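PDB 6PB3: rhizobiales Sp. Pch2 from Marine metagenome, which probably acts as a TRIP13/Pch2-like AAA+ ATPase that remodels HORMA domain proteins and thereby regulates cGAS-like enzymes in bacteriophage immunity. Local coordinates for residues 35-48 and 90-104. Numbering follows the deposited sequence.
Sequences HKSRLSKMLAVLVN and LAETIGDDVARRESI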
ATOM      1  N   HIS A  35      16.533  25.037  16.822  1.00 58.28           N
ATOM      2  CA  HIS A  35      16.686  24.959  15.369  1.00 51.63           C
ATOM      3  C   HIS A  35      17.352  26.214  14.810  1.00 57.63           C
ATOM      4  O   HIS A  35      18.160  26.129  13.873  1.00 54.39           O
ATOM      5  CB  HIS A  35      15.327  24.727  14.700  1.00 53.24           C
ATOM      6  CG  HIS A  35      14.545  23.593  15.290  1.00 53.94           C
ATOM      7  ND1 HIS A  35      13.976  23.659  16.541  1.00 54.73           N
ATOM      8  CD2 HIS A  35      14.257  22.357  14.810  1.00 56.46           C
ATOM      9  CE1 HIS A  35      13.354  22.521  16.802  1.00 52.37           C
ATOM     10  NE2 HIS A  35      13.509  21.714  15.768  1.00 57.65           N
ATOM     11  N   LYS A  36      17.026  27.383  15.381  1.00 51.53           N
ATOM     12  CA  LYS A  36      17.636  28.655  14.983  1.00 57.60           C
ATOM     13  C   LYS A  36      19.128  28.651  15.234  1.00 51.19           C
ATOM     14  O   LYS A  36      19.921  29.022  14.359  1.00 55.24           O
ATOM     15  CB  LYS A  36      17.028  29.827  15.774  1.00 61.45           C
ATOM     16  CG  LYS A  36      15.572  30.182  15.524  1.00 69.47           C
ATOM     17  CD  LYS A  36      15.171  31.365  16.452  1.00 67.00           C
ATOM     18  CE  LYS A  36      13.707  31.724  16.341  1.00 60.80           C
ATOM     19  NZ  LYS A  36      13.262  32.677  17.425  1.00 61.50           N
ATOM     20  N   SER A  37      19.518  28.287  16.457  1.00 48.06           N
ATOM     21  CA  SER A  37      20.927  28.252  16.842  1.00 59.06           C
ATOM     22  C   SER A  37      21.729  27.305  15.954  1.00 53.29           C
ATOM     23  O   SER A  37      22.809  27.657  15.466  1.00 59.56           O
ATOM     24  CB  SER A  37      21.042  27.835  18.310  1.00 53.19           C
ATOM     25  OG  SER A  37      22.360  27.437  18.636  1.00 84.41           O
ATOM     26  N   ARG A  38      21.227  26.086  15.742  1.00 56.52           N
ATOM     27  CA  ARG A  38      21.972  25.134  14.921  1.00 58.73           C
ATOM     28  C   ARG A  38      22.056  25.604  13.473  1.00 53.31           C
ATOM     29  O   ARG A  38      23.131  25.582  12.863  1.00 53.29           O
ATOM     30  CB  ARG A  38      21.335  23.747  14.991  1.00 55.22           C
ATOM     31  CG  ARG A  38      21.388  23.114  16.352  1.00 58.19           C
ATOM     32  CD  ARG A  38      20.696  21.738  16.330  1.00 56.66           C
ATOM     33  NE  ARG A  38      20.544  21.228  17.687  1.00 64.21           N
ATOM     34  CZ  ARG A  38      19.828  20.159  18.017  1.00 78.50           C
ATOM     35  NH1 ARG A  38      19.182  19.463  17.093  1.00 81.45           N
ATOM     36  NH2 ARG A  38      19.761  19.784  19.283  1.00 85.38           N
ATOM     37  N   LEU A  39      20.933  26.050  12.910  1.00 46.14           N
ATOM     38  CA  LEU A  39      20.968  26.536  11.537  1.00 49.26           C
ATOM     39  C   LEU A  39      21.909  27.722  11.418  1.00 60.90           C
ATOM     40  O   LEU A  39      22.754  27.763  10.518  1.00 51.73           O
ATOM     41  CB  LEU A  39      19.554  26.892  11.062  1.00 42.87           C
ATOM     42  CG  LEU A  39      19.448  27.386   9.618  1.00 48.44           C
ATOM     43  CD1 LEU A  39      20.066  26.330   8.683  1.00 51.69           C
ATOM     44  CD2 LEU A  39      18.003  27.741   9.177  1.00 43.97           C
ATOM     45  N   SER A  40      21.820  28.672  12.358  1.00 49.58           N
ATOM     46  CA  SER A  40      22.642  29.873  12.264  1.00 50.80           C
ATOM     47  C   SER A  40      24.122  29.539  12.424  1.00 52.00           C
ATOM     48  O   SER A  40      24.977  30.068  11.701  1.00 49.04           O
ATOM     49  CB  SER A  40      22.192  30.908  13.321  1.00 48.54           C
ATOM     50  OG  SER A  40      23.243  31.794  13.624  1.00 77.17           O
ATOM     51  N   LYS A  41      24.453  28.695  13.397  1.00 51.69           N
ATOM     52  CA  LYS A  41      25.863  28.430  13.650  1.00 50.12           C
ATOM     53  C   LYS A  41      26.481  27.576  12.539  1.00 55.51           C
ATOM     54  O   LYS A  41      27.649  27.776  12.177  1.00 51.54           O
ATOM     55  CB  LYS A  41      26.022  27.772  15.018  1.00 47.06           C
ATOM     56  CG  LYS A  41      25.694  28.695  16.214  1.00 48.95           C
ATOM     57  CD  LYS A  41      25.590  27.874  17.499  1.00 54.43           C
ATOM     58  CE  LYS A  41      25.603  28.748  18.768  1.00 56.95           C
ATOM     59  NZ  LYS A  41      25.600  27.860  19.975  1.00 64.18           N
HETATM   60  N   MSE A  42      25.725  26.623  11.987  1.00 55.97           N
HETATM   61  CA  MSE A  42      26.253  25.758  10.917  1.00 50.25           C
HETATM   62  C   MSE A  42      26.568  26.580   9.670  1.00 61.88           C
HETATM   63  O   MSE A  42      27.621  26.414   9.035  1.00 49.64           O
HETATM   64  CB  MSE A  42      25.265  24.633  10.570  1.00 49.41           C
HETATM   65  CG  MSE A  42      25.800  23.601   9.571  1.00 54.72           C
HETATM   66 SE   MSE A  42      27.425  22.656  10.175  0.68 67.00          SE
HETATM   67  CE  MSE A  42      28.734  23.569   9.218  1.00 69.10           C
ATOM     68  N   LEU A  43      25.632  27.468   9.328  1.00 52.08           N
ATOM     69  CA  LEU A  43      25.854  28.407   8.235  1.00 48.21           C
ATOM     70  C   LEU A  43      27.103  29.253   8.478  1.00 55.25           C
ATOM     71  O   LEU A  43      27.902  29.472   7.558  1.00 53.16           O
ATOM     72  CB  LEU A  43      24.616  29.294   8.051  1.00 48.57           C
ATOM     73  CG  LEU A  43      23.354  28.715   7.382  1.00 55.07           C
ATOM     74  CD1 LEU A  43      22.116  29.566   7.693  1.00 51.70           C
ATOM     75  CD2 LEU A  43      23.542  28.583   5.845  1.00 46.87           C
ATOM     76  N   ALA A  44      27.293  29.744   9.707  1.00 56.07           N
ATOM     77  CA  ALA A  44      28.488  30.541   9.984  1.00 45.14           C
ATOM     78  C   ALA A  44      29.754  29.718   9.756  1.00 61.06           C
ATOM     79  O   ALA A  44      30.743  30.205   9.187  1.00 52.40           O
ATOM     80  CB  ALA A  44      28.439  31.079  11.421  1.00 48.37           C
ATOM     81  N   VAL A  45      29.736  28.462  10.195  1.00 51.88           N
ATOM     82  CA  VAL A  45      30.879  27.583   9.996  1.00 60.44           C
ATOM     83  C   VAL A  45      31.131  27.338   8.511  1.00 58.96           C
ATOM     84  O   VAL A  45      32.282  27.337   8.057  1.00 55.44           O
ATOM     85  CB  VAL A  45      30.636  26.271  10.759  1.00 64.33           C
ATOM     86  CG1 VAL A  45      31.708  25.244  10.429  1.00 75.26           C
ATOM     87  CG2 VAL A  45      30.559  26.563  12.257  1.00 53.49           C
ATOM     88  N   LEU A  46      30.065  27.129   7.730  1.00 51.47           N
ATOM     89  CA  LEU A  46      30.235  26.813   6.314  1.00 58.78           C
ATOM     90  C   LEU A  46      30.846  27.975   5.546  1.00 69.56           C
ATOM     91  O   LEU A  46      31.613  27.765   4.599  1.00 61.05           O
ATOM     92  CB  LEU A  46      28.896  26.423   5.697  1.00 52.45           C
ATOM     93  CG  LEU A  46      28.317  25.086   6.146  1.00 48.47           C
ATOM     94  CD1 LEU A  46      27.004  24.816   5.416  1.00 46.62           C
ATOM     95  CD2 LEU A  46      29.338  23.960   5.919  1.00 48.44           C
ATOM     96  N   VAL A  47      30.506  29.206   5.920  1.00 66.70           N
ATOM     97  CA  VAL A  47      31.060  30.355   5.210  1.00 67.80           C
ATOM     98  C   VAL A  47      32.381  30.810   5.801  1.00 58.79           C
ATOM     99  O   VAL A  47      33.217  31.366   5.085  1.00 68.83           O
ATOM    100  CB  VAL A  47      30.058  31.517   5.189  1.00 78.72           C
ATOM    101  CG1 VAL A  47      28.774  31.072   4.534  1.00 66.06           C
ATOM    102  CG2 VAL A  47      29.816  32.042   6.594  1.00 78.42           C
ATOM    103  N   ASN A  48      32.595  30.585   7.089  1.00 67.08           N
ATOM    104  CA  ASN A  48      33.815  31.018   7.764  1.00 69.45           C
ATOM    105  C   ASN A  48      34.348  29.874   8.609  1.00 67.72           C
ATOM    106  O   ASN A  48      34.298  29.929   9.841  1.00 68.11           O
ATOM    107  CB  ASN A  48      33.549  32.255   8.623  1.00 78.74           C
ATOM    108  CG  ASN A  48      34.813  32.796   9.264  1.00 82.47           C
ATOM    109  OD1 ASN A  48      35.885  32.797   8.648  1.00 76.54           O
ATOM    110  ND2 ASN A  48      34.701  33.239  10.515  1.00 74.56           N
ATOM    111  N   LEU A  90      11.810  30.073   8.760  1.00 51.17           N
ATOM    112  CA  LEU A  90      13.131  30.096   9.383  1.00 53.22           C
ATOM    113  C   LEU A  90      14.231  30.258   8.337  1.00 45.60           C
ATOM    114  O   LEU A  90      15.137  31.084   8.497  1.00 49.28           O
ATOM    115  CB  LEU A  90      13.342  28.820  10.200  1.00 51.55           C
ATOM    116  CG  LEU A  90      14.695  28.705  10.897  1.00 57.34           C
ATOM    117  CD1 LEU A  90      14.850  29.829  11.940  1.00 50.41           C
ATOM    118  CD2 LEU A  90      14.842  27.357  11.551  1.00 53.65           C
ATOM    119  N   ALA A  91      14.155  29.498   7.243  1.00 51.40           N
ATOM    120  CA  ALA A  91      15.209  29.573   6.241  1.00 52.03           C
ATOM    121  C   ALA A  91      15.263  30.944   5.582  1.00 54.96           C
ATOM    122  O   ALA A  91      16.343  31.391   5.182  1.00 49.74           O
ATOM    123  CB  ALA A  91      15.009  28.478   5.187  1.00 53.46           C
ATOM    124  N   GLU A  92      14.115  31.610   5.437  1.00 51.14           N
ATOM    125  CA  GLU A  92      14.069  32.910   4.779  1.00 50.75           C
ATOM    126  C   GLU A  92      14.518  34.047   5.672  1.00 58.88           C
ATOM    127  O   GLU A  92      14.729  35.154   5.170  1.00 61.29           O
ATOM    128  CB  GLU A  92      12.654  33.216   4.295  1.00 51.46           C
ATOM    129  CG  GLU A  92      12.180  32.358   3.131  1.00 55.75           C
ATOM    130  CD  GLU A  92      10.765  32.731   2.722  1.00 68.53           C
ATOM    131  OE1 GLU A  92      10.098  33.445   3.502  1.00 65.54           O
ATOM    132  OE2 GLU A  92      10.317  32.318   1.630  1.00 69.33           O
ATOM    133  N   THR A  93      14.642  33.827   6.977  1.00 52.13           N
ATOM    134  CA  THR A  93      15.013  34.912   7.874  1.00 61.29           C
ATOM    135  C   THR A  93      16.298  34.672   8.653  1.00 52.82           C
ATOM    136  O   THR A  93      16.868  35.641   9.170  1.00 54.30           O
ATOM    137  CB  THR A  93      13.875  35.192   8.867  1.00 54.65           C
ATOM    138  OG1 THR A  93      13.567  33.996   9.601  1.00 50.12           O
ATOM    139  CG2 THR A  93      12.641  35.657   8.118  1.00 59.76           C
ATOM    140  N   ILE A  94      16.776  33.426   8.728  1.00 52.80           N
ATOM    141  CA  ILE A  94      17.909  33.066   9.575  1.00 54.92           C
ATOM    142  C   ILE A  94      19.178  33.810   9.191  1.00 54.45           C
ATOM    143  O   ILE A  94      20.091  33.941  10.017  1.00 50.31           O
ATOM    144  CB  ILE A  94      18.125  31.536   9.519  1.00 48.59           C
ATOM    145  CG1 ILE A  94      18.989  31.054  10.682  1.00 43.40           C
ATOM    146  CG2 ILE A  94      18.717  31.110   8.170  1.00 46.18           C
ATOM    147  CD1 ILE A  94      18.446  31.483  12.038  1.00 49.52           C
ATOM    148  N   GLY A  95      19.258  34.311   7.958  1.00 45.98           N
ATOM    149  CA  GLY A  95      20.431  35.040   7.517  1.00 49.57           C
ATOM    150  C   GLY A  95      20.686  36.305   8.309  1.00 65.50           C
ATOM    151  O   GLY A  95      21.831  36.766   8.377  1.00 58.38           O
ATOM    152  N   ASP A  96      19.643  36.865   8.927  1.00 58.20           N
ATOM    153  CA  ASP A  96      19.829  37.995   9.822  1.00 61.53           C
ATOM    154  C   ASP A  96      20.611  37.585  11.054  1.00 68.38           C
ATOM    155  O   ASP A  96      21.464  38.336  11.539  1.00 68.34           O
ATOM    156  CB  ASP A  96      18.476  38.565  10.231  1.00 59.09           C
ATOM    157  CG  ASP A  96      18.607  39.882  10.941  1.00 55.20           C
ATOM    158  OD1 ASP A  96      18.691  40.909  10.239  1.00 63.31           O
ATOM    159  OD2 ASP A  96      18.644  39.892  12.190  1.00 66.49           O
ATOM    160  N   ASP A  97      20.303  36.405  11.592  1.00 60.92           N
ATOM    161  CA  ASP A  97      21.067  35.869  12.711  1.00 59.44           C
ATOM    162  C   ASP A  97      22.520  35.598  12.322  1.00 56.26           C
ATOM    163  O   ASP A  97      23.439  35.901  13.091  1.00 61.71           O
ATOM    164  CB  ASP A  97      20.399  34.590  13.203  1.00 71.07           C
ATOM    165  CG  ASP A  97      20.609  34.359  14.672  1.00 90.37           C
ATOM    166  OD1 ASP A  97      21.776  34.173  15.080  1.00 95.07           O
ATOM    167  OD2 ASP A  97      19.604  34.383  15.417  1.00 93.62           O
ATOM    168  N   VAL A  98      22.752  35.004  11.146  1.00 56.10           N
ATOM    169  CA  VAL A  98      24.121  34.701  10.738  1.00 56.58           C
ATOM    170  C   VAL A  98      24.903  35.989  10.546  1.00 69.84           C
ATOM    171  O   VAL A  98      26.086  36.074  10.896  1.00 67.92           O
ATOM    172  CB  VAL A  98      24.143  33.861   9.451  1.00 50.95           C
ATOM    173  CG1 VAL A  98      25.590  33.543   9.071  1.00 57.96           C
ATOM    174  CG2 VAL A  98      23.280  32.577   9.591  1.00 41.31           C
ATOM    175  N   ALA A  99      24.254  37.001   9.964  1.00 61.64           N
ATOM    176  CA  ALA A  99      24.893  38.290   9.753  1.00 60.37           C
ATOM    177  C   ALA A  99      25.317  38.901  11.075  1.00 66.51           C
ATOM    178  O   ALA A  99      26.416  39.459  11.189  1.00 68.29           O
ATOM    179  CB  ALA A  99      23.938  39.223   9.015  1.00 61.87           C
ATOM    180  N   ARG A 100      24.459  38.793  12.091  1.00 65.08           N
ATOM    181  CA  ARG A 100      24.805  39.290  13.418  1.00 62.85           C
ATOM    182  C   ARG A 100      25.953  38.486  14.021  1.00 72.01           C
ATOM    183  O   ARG A 100      26.916  39.057  14.537  1.00 67.98           O
ATOM    184  CB  ARG A 100      23.570  39.238  14.319  1.00 58.73           C
ATOM    185  CG  ARG A 100      22.634  40.439  14.161  1.00 81.40           C
ATOM    186  CD  ARG A 100      21.194  40.053  14.419  1.00 77.14           C
ATOM    187  NE  ARG A 100      20.962  39.625  15.792  1.00 83.91           N
ATOM    188  CZ  ARG A 100      20.115  40.233  16.613  1.00110.71           C
ATOM    189  NH1 ARG A 100      19.432  41.284  16.183  1.00116.80           N
ATOM    190  NH2 ARG A 100      19.941  39.794  17.851  1.00117.75           N
ATOM    191  N   ARG A 101      25.876  37.153  13.929  1.00 70.57           N
ATOM    192  CA  ARG A 101      26.849  36.275  14.579  1.00 70.53           C
ATOM    193  C   ARG A 101      28.252  36.461  14.007  1.00 61.12           C
ATOM    194  O   ARG A 101      29.233  36.506  14.756  1.00 66.08           O
ATOM    195  CB  ARG A 101      26.389  34.820  14.434  1.00 75.49           C
ATOM    196  CG  ARG A 101      27.240  33.771  15.130  1.00 86.11           C
ATOM    197  CD  ARG A 101      26.656  32.370  14.937  1.00 78.28           C
ATOM    198  NE  ARG A 101      25.223  32.291  15.253  1.00 64.40           N
ATOM    199  CZ  ARG A 101      24.740  32.087  16.478  1.00 62.53           C
ATOM    200  NH1 ARG A 101      25.564  31.970  17.525  1.00 62.37           N
ATOM    201  NH2 ARG A 101      23.429  32.037  16.674  1.00 57.81           N
ATOM    202  N   GLU A 102      28.375  36.569  12.685  1.00 57.16           N
ATOM    203  CA  GLU A 102      29.685  36.688  12.053  1.00 60.35           C
ATOM    204  C   GLU A 102      30.033  38.116  11.652  1.00 68.44           C
ATOM    205  O   GLU A 102      31.128  38.349  11.125  1.00 63.31           O
ATOM    206  CB  GLU A 102      29.760  35.776  10.819  1.00 71.32           C
ATOM    207  CG  GLU A 102      29.680  34.284  11.145  1.00 73.33           C
ATOM    208  CD  GLU A 102      30.886  33.771  11.933  1.00 78.12           C
ATOM    209  OE1 GLU A 102      32.022  33.859  11.414  1.00 84.03           O
ATOM    210  OE2 GLU A 102      30.695  33.278  13.069  1.00 62.69           O
ATOM    211  N   SER A 103      29.134  39.074  11.882  1.00 59.66           N
ATOM    212  CA  SER A 103      29.337  40.463  11.451  1.00 58.13           C
ATOM    213  C   SER A 103      29.690  40.539   9.964  1.00 62.44           C
ATOM    214  O   SER A 103      30.694  41.139   9.564  1.00 68.25           O
ATOM    215  CB  SER A 103      30.397  41.155  12.314  1.00 63.74           C
ATOM    216  OG  SER A 103      29.906  41.369  13.626  1.00 83.99           O
ATOM    217  N   ILE A 104      28.853  39.902   9.134  1.00 63.72           N
ATOM    218  CA  ILE A 104      28.989  39.971   7.685  1.00 75.98           C
ATOM    219  C   ILE A 104      27.656  40.350   7.055  1.00 66.63           C
ATOM    220  O   ILE A 104      26.583  40.153   7.629  1.00 63.92           O
ATOM    221  CB  ILE A 104      29.481  38.646   7.063  1.00 70.12           C
ATOM    222  CG1 ILE A 104      28.595  37.502   7.522  1.00 65.71           C
ATOM    223  CG2 ILE A 104      30.948  38.391   7.416  1.00 73.29           C
ATOM    224  CD1 ILE A 104      29.009  36.173   6.971  1.00 76.60           C
TER
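In the AAA+ ATPase core, Ser-40 of helix 35-47 meets Asp-97, Val-98 and Arg-101 of helix 95-102, the two axes 8.8 Å apart and crossing at -58°. Arg-101 NE donates to Ser-40 OG over 2.6 Å, the serine oxygen lying at the edge of the guanidinium near its plane. That hydroxyl in turn donates to Asp-97 OD1 (3.2 Å), which it reaches from above the carboxylate plane, and Arg-101 NH2 forms a salt bridge, with a weak hydrogen bond, to the same OD1. A bend at chi3 (-50°) turns the guanidinium so that its NE edge faces Ser-40 OG, while Lys-41 CG covers one of its faces, 3.5 Å from CZ. Lys-41 NZ continues to the carbonyls of Leu-281 and Tyr-284 of the second subunit, so this polar group lies beside a subunit interface.

Along the side of helix 35-47 that carries Leu-39 and Leu-43, the contact is apolar. Leu-39 CD2 packs on Ile-94 CG2 at 3.6 Å and on Leu-90 CG, and Leu-43 CD1 bridges Ile-94 CG2 and Val-98 CG2. Leu-90 belongs to helix 87-93, which follows the probable Walker A loop of the P-loop fold; Leu-39 and Leu-43 also rest on Ile-77 of strand 76-81, which joins helix 35-47 to the central sheet. Toward the C-terminal ends, Ala-44 CB abuts Glu-102 CG at 3.4 Å. With its chain bent at chi2 (-66°), Glu-102 accepts at OE1 a hydrogen bond from ND2 of Asn-48, the first residue beyond helix 35-47 (2.9 Å), and is met nearly along its C-O axis; Val-47 CG2 touches Ile-104 CD1 at 4.2 Å.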